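Local structure of carbohydrate-binding protein (Flavonifractor plautii, 6N1B) at residues 83-88 with 116-121; 136-141 with 149-154; 274-279 with 338-343. The protein probably removes the acetyl group from N-acetylgalactosamine of the blood group A antigen, and binds the blood group B trisaccharide beside a metal ion. One frame throughout, in Å; residues are numbered along the deposited sequence. Where two conformers were deposited one is given.

Contact 1 of 3, residues 83-88 with 116-121; sequences YENPSI and YHNCDA. With CA (calcium ion), chain C; GLA (alpha-D-galactopyranose), chain B.
Glu-84 and Asn-85 meet the strand 116-121 chiefly at Asn-118 and Cys-119. The direct polar link is modest: Asn-85 ND2 donates a weak bond to Asn-118 OD1 (2.9 Å, bent to 123° at the hydrogen), the two amides lying steeply turned against each other. Tyr-41 holds Asn-85 OD1 at the other end of its amide. Two waters add bridges. One joins Asn-85 ND2, weakly, to the backbone N of Asn-118; the other gives a hydrogen to Glu-84 OE2 (2.7 Å) and accepts one from Asp-120 N (3.0 Å). Van der Waals contact comes from the extended Glu-84 chain, whose CG is swung opposite the backbone N (chi1 -163°), with CB 3.3 Å from Asn-118 O. Its carboxylate runs alongside the His-117 ring, planes 32° apart, with OE1 3.5 Å from CD2 of His-117. Pro-86 adds its CD, 3.9 Å from Asn-118 CB. At the sugar, His-117 NE2 and galactose O3 share a hydrogen bond of 2.7 Å close to the ring plane, while Asp-141 grips ND1. Asp-120 OD1 binds calcium at 2.0 Å, together with four waters and His-272. Such a junction, where the loop leading into the third strand of one blade (87-91) meets the first, innermost strand of the next (116-126), fits the ligand site at one end of a five-bladed beta-propeller.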
# COMPACT_ATOMS: atom_id res chain seq x y z
N TYR A 83 16.53 -0.44 4.29
CA TYR A 83 16.24 0.58 3.26
C TYR A 83 14.77 0.80 3.06
O TYR A 83 14.41 1.69 2.25
CB TYR A 83 16.86 0.19 1.91
CG TYR A 83 18.36 -0.11 1.98
CD1 TYR A 83 19.26 0.62 2.62
CD2 TYR A 83 18.85 -1.23 1.35
CE1 TYR A 83 20.63 0.34 2.67
CE2 TYR A 83 20.17 -1.56 1.39
CZ TYR A 83 21.05 -0.80 2.08
OH TYR A 83 22.39 -1.12 2.15
N GLU A 84 13.93 0.08 3.79
CA GLU A 84 12.49 0.00 3.54
C GLU A 84 11.72 1.21 4.13
O GLU A 84 10.77 1.00 4.90
CB GLU A 84 12.00 -1.37 4.00
CG GLU A 84 10.65 -1.80 3.46
CD GLU A 84 10.29 -3.15 3.78
OE1 GLU A 84 11.06 -3.88 4.50
OE2 GLU A 84 9.20 -3.62 3.33
N ASN A 85 12.12 2.41 3.69
CA ASN A 85 11.70 3.61 4.41
C ASN A 85 10.79 4.43 3.58
O ASN A 85 11.10 4.75 2.40
CB ASN A 85 12.93 4.37 4.84
CG ASN A 85 13.85 3.41 5.63
OD1 ASN A 85 15.09 3.27 5.25
ND2 ASN A 85 13.35 2.79 6.62
N PRO A 86 9.62 4.81 4.13
CA PRO A 86 8.63 5.63 3.37
C PRO A 86 9.25 6.77 2.58
O PRO A 86 10.02 7.56 3.11
CB PRO A 86 7.68 6.11 4.46
CG PRO A 86 7.72 5.01 5.45
CD PRO A 86 9.14 4.46 5.43
N SER A 87 8.87 6.81 1.31
CA SER A 87 9.35 7.73 0.30
C SER A 87 8.13 8.26 -0.47
O SER A 87 7.13 7.56 -0.61
CB SER A 87 10.33 6.99 -0.61
OG SER A 87 11.51 6.59 0.11
N ILE A 88 8.29 9.50 -1.00
CA ILE A 88 7.18 10.17 -1.70
C ILE A 88 7.60 10.53 -3.14
O ILE A 88 8.74 11.04 -3.37
CB ILE A 88 6.80 11.45 -0.96
CG1 ILE A 88 6.23 11.14 0.42
CG2 ILE A 88 5.91 12.42 -1.75
CD1 ILE A 88 4.80 10.60 0.39
N TYR A 116 15.59 -3.12 13.56
CA TYR A 116 14.34 -2.43 13.31
C TYR A 116 14.08 -2.28 11.82
O TYR A 116 15.07 -2.22 11.06
CB TYR A 116 14.36 -1.00 13.86
CG TYR A 116 14.73 -0.98 15.31
CD1 TYR A 116 13.77 -1.10 16.34
CD2 TYR A 116 16.03 -0.75 15.69
CE1 TYR A 116 14.08 -1.12 17.70
CE2 TYR A 116 16.39 -0.77 17.07
CZ TYR A 116 15.43 -1.00 18.06
OH TYR A 116 15.72 -1.03 19.42
N HIS A 117 12.83 -2.24 11.41
CA HIS A 117 12.60 -1.84 10.02
C HIS A 117 11.23 -1.20 9.90
O HIS A 117 10.30 -1.49 10.66
CB HIS A 117 12.73 -3.04 9.00
CG HIS A 117 11.49 -3.91 8.94
ND1 HIS A 117 11.14 -4.81 9.94
CD2 HIS A 117 10.55 -4.08 7.96
CE1 HIS A 117 10.04 -5.45 9.57
NE2 HIS A 117 9.64 -5.01 8.38
N ASN A 118 11.12 -0.39 8.87
CA ASN A 118 9.84 0.23 8.46
C ASN A 118 9.26 -0.57 7.30
O ASN A 118 9.95 -1.36 6.64
CB ASN A 118 10.07 1.68 8.05
CG ASN A 118 10.61 2.53 9.17
OD1 ASN A 118 11.71 3.24 8.97
ND2 ASN A 118 9.98 2.53 10.27
N CYS A 119 7.98 -0.37 7.04
CA CYS A 119 7.28 -1.07 5.94
C CYS A 119 5.88 -0.53 5.76
O CYS A 119 5.37 0.25 6.59
CB CYS A 119 7.20 -2.63 6.19
SG CYS A 119 6.25 -3.02 7.69
N ASP A 120 5.28 -0.92 4.65
CA ASP A 120 3.81 -0.88 4.57
C ASP A 120 3.22 0.51 4.62
O ASP A 120 2.30 0.80 5.49
CB ASP A 120 3.18 -1.75 5.68
CG ASP A 120 3.46 -3.24 5.55
OD1 ASP A 120 4.20 -3.62 4.64
OD2 ASP A 120 3.09 -3.96 6.50
N ALA A 121 3.60 1.41 3.75
CA ALA A 121 3.05 2.75 3.75
C ALA A 121 1.66 2.78 3.09
O ALA A 121 1.37 2.13 2.11
CB ALA A 121 3.96 3.72 3.09
CA CA C . 4.94 -5.37 4.14
C1 GLA B . 8.00 -9.62 5.68
C2 GLA B . 7.53 -8.13 5.62
C3 GLA B . 8.01 -7.40 6.89
C4 GLA B . 7.54 -8.14 8.20
C5 GLA B . 7.89 -9.66 8.11
C6 GLA B . 7.19 -10.45 9.13
O2 GLA B . 8.18 -7.54 4.43
O3 GLA B . 7.58 -5.82 6.86
O4 GLA B . 6.19 -7.91 8.28
O5 GLA B . 7.36 -10.26 6.85
O6 GLA B . 7.57 -11.90 9.12
O HOH W 1 6.94 -2.26 2.59
O HOH W 2 13.60 0.07 7.49
O HOH W 3 6.11 -6.91 3.62
O HOH W 4 5.13 -4.42 2.21
O HOH W 5 7.02 -4.97 4.49
O HOH W 6 4.72 -6.10 6.14

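Contact 2 of 3, residues 136-141 with 149-154; sequences WNWADD and EVRLRI. With FUC (alpha-L-fucopyranose), chain D.
A beta hairpin of strands 131-140 and 148-155 carries this contact, two of its tryptophans sharing one face with Glu-149 and Arg-151. Trp-136 with Arg-151 and Trp-138 with Glu-149 are antiparallel hydrogen-bonded pairs, the latter closed by Trp-138 N to Glu-149 O (2.9 Å) and Glu-149 N to Trp-138 O (2.8 Å). Between them Asn-137 and Val-150 form a non-hydrogen-bonded pair facing the other way. Arg-151 is extended from CG to NE, which carries its guanidinium along to the Trp-138 indole; there it lies flat, planes 5° apart, in a cation-pi stack with CZ 3.7 Å from the centroid of the five-membered ring. Three contacts at the guanidinium's edge fix its rotation: NE forms a salt bridge with Glu-149 OE1 (2.9 Å), NH2 adds a weak bond to that oxygen, and NH1 gives a hydrogen to a water that also accepts one from Trp-136 NE1. Thr-194 is a further partner of Glu-149 OE1. Lower on the arginine, CB sits over the six-membered ring of Trp-136, 3.7 Å from its centroid, while Arg-153 CG touches CH2 of Trp-136 at 3.7 Å. Past the strand end, Asp-141 OD1 accepts a hydrogen bond from fucose O2 (3.1 Å) and another from Tyr-202. Within the four-stranded blade the hairpin supplies the two middle strands, flanked by 116-126 beside Asn-137 and Ala-139 and by 193-198 beside Val-150.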
# COMPACT_ATOMS: atom_id res chain seq x y z
N TRP A 136 2.68 4.42 8.14
CA TRP A 136 3.50 3.22 7.85
C TRP A 136 3.61 2.41 9.15
O TRP A 136 3.15 2.82 10.21
CB TRP A 136 4.88 3.57 7.29
CG TRP A 136 5.81 4.20 8.28
CD1 TRP A 136 6.77 3.54 9.03
CD2 TRP A 136 5.88 5.57 8.67
NE1 TRP A 136 7.41 4.40 9.89
CE2 TRP A 136 6.90 5.66 9.65
CE3 TRP A 136 5.19 6.72 8.33
CZ2 TRP A 136 7.20 6.82 10.28
CZ3 TRP A 136 5.54 7.91 8.96
CH2 TRP A 136 6.53 7.98 9.91
N ASN A 137 4.25 1.24 9.01
CA ASN A 137 4.47 0.32 10.13
C ASN A 137 5.93 0.28 10.48
O ASN A 137 6.76 0.12 9.57
CB ASN A 137 3.92 -1.04 9.75
CG ASN A 137 3.96 -2.02 10.86
OD1 ASN A 137 5.08 -2.37 11.30
ND2 ASN A 137 2.80 -2.53 11.33
N TRP A 138 6.26 0.45 11.71
CA TRP A 138 7.57 0.34 12.25
C TRP A 138 7.65 -0.87 13.18
O TRP A 138 6.78 -1.00 14.07
CB TRP A 138 8.02 1.58 13.05
CG TRP A 138 9.25 1.49 13.89
CD1 TRP A 138 10.55 1.72 13.44
CD2 TRP A 138 9.34 1.14 15.28
NE1 TRP A 138 11.42 1.58 14.50
CE2 TRP A 138 10.70 1.25 15.64
CE3 TRP A 138 8.41 0.89 16.27
CZ2 TRP A 138 11.13 1.11 16.93
CZ3 TRP A 138 8.82 0.67 17.58
CH2 TRP A 138 10.19 0.75 17.91
N ALA A 139 8.68 -1.71 13.06
CA ALA A 139 8.78 -2.90 13.95
C ALA A 139 10.17 -2.94 14.58
O ALA A 139 11.19 -2.71 13.91
CB ALA A 139 8.60 -4.16 13.13
N ASP A 140 10.18 -3.30 15.85
CA ASP A 140 11.33 -3.88 16.50
C ASP A 140 11.29 -5.38 16.23
O ASP A 140 10.44 -6.05 16.76
CB ASP A 140 11.23 -3.61 18.02
CG ASP A 140 12.37 -4.21 18.88
OD1 ASP A 140 13.18 -4.94 18.29
OD2 ASP A 140 12.38 -3.88 20.12
N ASP A 141 12.15 -5.85 15.33
CA ASP A 141 12.04 -7.23 14.97
C ASP A 141 12.59 -8.22 15.98
O ASP A 141 12.50 -9.43 15.77
CB ASP A 141 12.67 -7.47 13.62
CG ASP A 141 11.94 -6.74 12.48
OD1 ASP A 141 10.81 -7.16 12.09
OD2 ASP A 141 12.48 -5.67 12.04
N GLU A 149 4.65 -0.33 15.82
CA GLU A 149 3.80 0.82 15.84
C GLU A 149 3.31 1.11 14.40
O GLU A 149 3.99 0.82 13.42
CB GLU A 149 4.54 2.09 16.30
CG GLU A 149 4.97 2.04 17.76
CD GLU A 149 5.63 3.30 18.26
OE1 GLU A 149 5.76 4.30 17.51
OE2 GLU A 149 5.99 3.34 19.44
N VAL A 150 2.11 1.68 14.31
CA VAL A 150 1.69 2.45 13.11
C VAL A 150 2.02 3.89 13.36
O VAL A 150 1.57 4.43 14.39
CB VAL A 150 0.20 2.20 12.74
CG1 VAL A 150 -0.19 3.11 11.59
CG2 VAL A 150 -0.05 0.74 12.43
N ARG A 151 2.84 4.48 12.51
CA ARG A 151 3.31 5.88 12.61
C ARG A 151 2.75 6.69 11.45
O ARG A 151 2.24 6.16 10.47
CB ARG A 151 4.81 5.87 12.63
CG ARG A 151 5.39 5.19 13.86
CD ARG A 151 6.93 5.10 13.89
NE ARG A 151 7.35 4.58 15.16
CZ ARG A 151 8.63 4.57 15.61
NH1 ARG A 151 9.61 4.78 14.76
NH2 ARG A 151 8.85 4.40 16.90
N LEU A 152 2.85 8.00 11.63
CA LEU A 152 2.16 8.98 10.77
C LEU A 152 3.00 10.24 10.61
O LEU A 152 3.53 10.79 11.63
CB LEU A 152 0.84 9.33 11.40
CG LEU A 152 0.04 10.50 10.86
CD1 LEU A 152 -0.39 10.31 9.40
CD2 LEU A 152 -1.18 10.77 11.73
N ARG A 153 3.14 10.65 9.36
CA ARG A 153 3.68 12.01 9.06
C ARG A 153 2.67 12.67 8.13
O ARG A 153 2.13 12.05 7.22
CB ARG A 153 5.05 11.92 8.33
CG ARG A 153 6.21 11.60 9.29
CD ARG A 153 7.53 11.38 8.54
NE ARG A 153 8.64 11.10 9.45
CZ ARG A 153 9.51 11.98 9.93
NH1 ARG A 153 9.47 13.25 9.58
NH2 ARG A 153 10.47 11.57 10.78
N ILE A 154 2.47 14.00 8.35
CA ILE A 154 1.49 14.79 7.60
C ILE A 154 2.23 15.87 6.80
O ILE A 154 3.32 16.36 7.24
CB ILE A 154 0.51 15.44 8.61
CG1 ILE A 154 -0.33 14.37 9.29
CG2 ILE A 154 -0.37 16.54 7.99
CD1 ILE A 154 -1.06 14.79 10.55
C1 FUC D . 11.96 -9.04 7.32
C2 FUC D . 12.13 -8.51 8.75
C3 FUC D . 13.29 -9.24 9.45
C4 FUC D . 14.57 -8.99 8.68
C5 FUC D . 14.40 -9.52 7.27
C6 FUC D . 15.59 -9.27 6.29
O2 FUC D . 10.91 -8.80 9.51
O3 FUC D . 13.48 -8.69 10.78
O4 FUC D . 14.85 -7.60 8.67
O5 FUC D . 13.23 -8.88 6.67
O HOH W 7 9.63 4.67 11.88

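Contact 3 of 3, residues 274-279 with 338-343; sequences DVQYVP and SFYYEP. With CA (calcium ion), chain E.
With CG turned directly away from the backbone N (chi1 -175°), Asp-274 carries its carboxylate across to Ser-338 and Phe-339, while Phe-339 holds its ring between backbone N and carbonyl carbon (chi1 73°) and brings one face of it against Gln-276. These residues belong to the innermost strands of two successive blades of a five-bladed beta-propeller. The strand segments run nearly parallel, 16° apart, with axes 6.9 Å from each other at closest, and it is side chains, not a backbone ladder, that join them. Asp-274 divides its two oxygens. OD1 binds calcium at 2.4 Å, a site shared with Asp-56 and Asp-122 and with several waters. OD2 accepts from Phe-339 N (3.1 Å), met nearly along its C-O axis, and also from a water on the same calcium, at 2.6 Å. The backbone of the neighbouring blade thus steadies a carboxylate in the metal's first shell; Ser-338 OG, close by, is bound to Val-57 N and Asp-56. Farther from the ion, Gln-276 CG lies over one face of the Phe-339 ring, 3.8 Å from the centroid. Beyond it the chain bends at chi2, turning the amide back so that NE2 reaches the carbonyl O of Val-275, while OE1 takes a hydrogen from a water (2.8 Å) that accepts one from Tyr-341 N (2.9 Å). At the far end Val-278 CG1 rests on a face of the Tyr-341 ring, nearer its rim than its centre, 3.4 Å from CD1.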
# COMPACT_ATOMS: atom_id res chain seq x y z
N ASP A 274 -5.24 -3.08 0.32
CA ASP A 274 -5.57 -1.65 0.13
C ASP A 274 -7.10 -1.64 -0.00
O ASP A 274 -7.69 -2.41 -0.72
CB ASP A 274 -4.92 -1.08 -1.14
CG ASP A 274 -5.14 0.41 -1.31
OD1 ASP A 274 -5.07 1.15 -0.28
OD2 ASP A 274 -5.29 0.87 -2.46
N VAL A 275 -7.67 -0.64 0.65
CA VAL A 275 -9.17 -0.43 0.61
C VAL A 275 -9.48 0.95 0.07
O VAL A 275 -8.79 1.92 0.35
CB VAL A 275 -9.79 -0.62 2.00
CG1 VAL A 275 -11.32 -0.41 1.97
CG2 VAL A 275 -9.45 -2.00 2.56
N GLN A 276 -10.58 1.05 -0.70
CA GLN A 276 -11.15 2.32 -1.13
C GLN A 276 -12.65 2.31 -0.87
O GLN A 276 -13.29 1.30 -1.10
CB GLN A 276 -10.93 2.56 -2.62
CG GLN A 276 -9.50 2.80 -3.04
CD GLN A 276 -9.10 4.20 -2.82
OE1 GLN A 276 -9.45 5.11 -3.61
NE2 GLN A 276 -8.43 4.49 -1.67
N TYR A 277 -13.19 3.47 -0.45
CA TYR A 277 -14.63 3.67 -0.62
C TYR A 277 -14.84 4.19 -2.10
O TYR A 277 -14.14 5.18 -2.44
CB TYR A 277 -15.27 4.59 0.41
CG TYR A 277 -16.76 4.64 0.18
CD1 TYR A 277 -17.63 3.58 0.59
CD2 TYR A 277 -17.32 5.73 -0.49
CE1 TYR A 277 -19.01 3.60 0.27
CE2 TYR A 277 -18.68 5.78 -0.75
CZ TYR A 277 -19.50 4.75 -0.42
OH TYR A 277 -20.84 4.75 -0.70
N VAL A 278 -15.76 3.58 -2.81
CA VAL A 278 -16.00 3.93 -4.21
C VAL A 278 -17.42 4.49 -4.31
O VAL A 278 -18.39 3.75 -4.38
CB VAL A 278 -15.78 2.74 -5.12
CG1 VAL A 278 -16.01 3.18 -6.57
CG2 VAL A 278 -14.39 2.14 -4.98
N PRO A 279 -17.57 5.82 -4.33
CA PRO A 279 -18.89 6.42 -4.38
C PRO A 279 -19.80 5.89 -5.53
O PRO A 279 -20.99 5.64 -5.35
CB PRO A 279 -18.62 7.91 -4.56
CG PRO A 279 -17.34 8.10 -3.77
CD PRO A 279 -16.56 6.84 -4.18
N SER A 338 -2.10 -0.98 -4.86
CA SER A 338 -2.97 0.15 -4.59
C SER A 338 -3.83 0.42 -5.79
O SER A 338 -3.42 0.20 -6.89
CB SER A 338 -2.09 1.33 -4.20
OG SER A 338 -2.84 2.49 -3.92
N PHE A 339 -5.03 0.94 -5.59
CA PHE A 339 -5.89 1.18 -6.75
C PHE A 339 -6.69 2.44 -6.60
O PHE A 339 -6.92 2.97 -5.48
CB PHE A 339 -6.81 -0.00 -7.01
CG PHE A 339 -7.93 -0.16 -6.05
CD1 PHE A 339 -7.71 -0.66 -4.74
CD2 PHE A 339 -9.16 0.16 -6.39
CE1 PHE A 339 -8.79 -0.80 -3.89
CE2 PHE A 339 -10.28 0.06 -5.53
CZ PHE A 339 -10.06 -0.46 -4.30
N TYR A 340 -7.19 2.86 -7.76
CA TYR A 340 -8.21 3.95 -7.82
C TYR A 340 -9.24 3.51 -8.82
O TYR A 340 -8.92 3.07 -9.95
CB TYR A 340 -7.57 5.25 -8.29
CG TYR A 340 -8.46 6.41 -8.50
CD1 TYR A 340 -9.22 6.91 -7.42
CD2 TYR A 340 -8.66 6.95 -9.74
CE1 TYR A 340 -10.08 8.01 -7.60
CE2 TYR A 340 -9.51 8.10 -9.88
CZ TYR A 340 -10.24 8.53 -8.83
OH TYR A 340 -11.11 9.60 -8.97
N TYR A 341 -10.54 3.62 -8.42
CA TYR A 341 -11.66 3.47 -9.34
C TYR A 341 -11.91 4.84 -9.99
O TYR A 341 -12.31 5.77 -9.28
CB TYR A 341 -12.87 2.94 -8.63
CG TYR A 341 -14.08 2.78 -9.48
CD1 TYR A 341 -14.87 3.92 -9.74
CD2 TYR A 341 -14.53 1.58 -9.97
CE1 TYR A 341 -16.05 3.81 -10.48
CE2 TYR A 341 -15.71 1.41 -10.65
CZ TYR A 341 -16.46 2.56 -10.91
OH TYR A 341 -17.62 2.35 -11.61
N GLU A 342 -11.67 4.92 -11.27
CA GLU A 342 -11.84 6.17 -12.02
C GLU A 342 -13.25 6.14 -12.61
O GLU A 342 -13.52 5.37 -13.50
CB GLU A 342 -10.78 6.29 -13.06
CG GLU A 342 -10.87 7.57 -13.84
CD GLU A 342 -9.66 8.43 -13.79
OE1 GLU A 342 -9.79 9.54 -14.21
OE2 GLU A 342 -8.57 8.01 -13.24
N PRO A 343 -14.13 7.04 -12.14
CA PRO A 343 -15.51 6.98 -12.71
C PRO A 343 -15.52 7.25 -14.20
O PRO A 343 -14.68 8.00 -14.69
CB PRO A 343 -16.32 8.02 -11.94
CG PRO A 343 -15.52 8.26 -10.79
CD PRO A 343 -14.05 7.99 -11.01
CA CA E . -4.57 3.48 0.13
O HOH W 8 -5.56 3.41 -2.00
O HOH W 9 -6.64 3.22 1.31
O HOH W 10 -11.12 4.46 -5.73
O HOH W 11 -4.52 5.92 -1.19
O HOH W 12 -4.97 5.32 1.69

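From the N terminus the three contacts follow in series, none enclosing or crossing another. Contact 1 closes a connection of 27 residues, mostly irregular, that leads from one blade to the next. Contact 2 then closes the short turn of a hairpin inside that second blade. The two touch, their centres 8 Å apart: Cys-119 N lies 2.8 Å from Asn-137 O, probably a hydrogen bond between the neighbouring strands 116-126 and 131-140. Contact 3 comes later and spans 58 residues, bringing together the innermost strands of two further blades. It lies across the chain's centre, about 23 Å from contact 1 between centres, around a different calcium, away from the sugar.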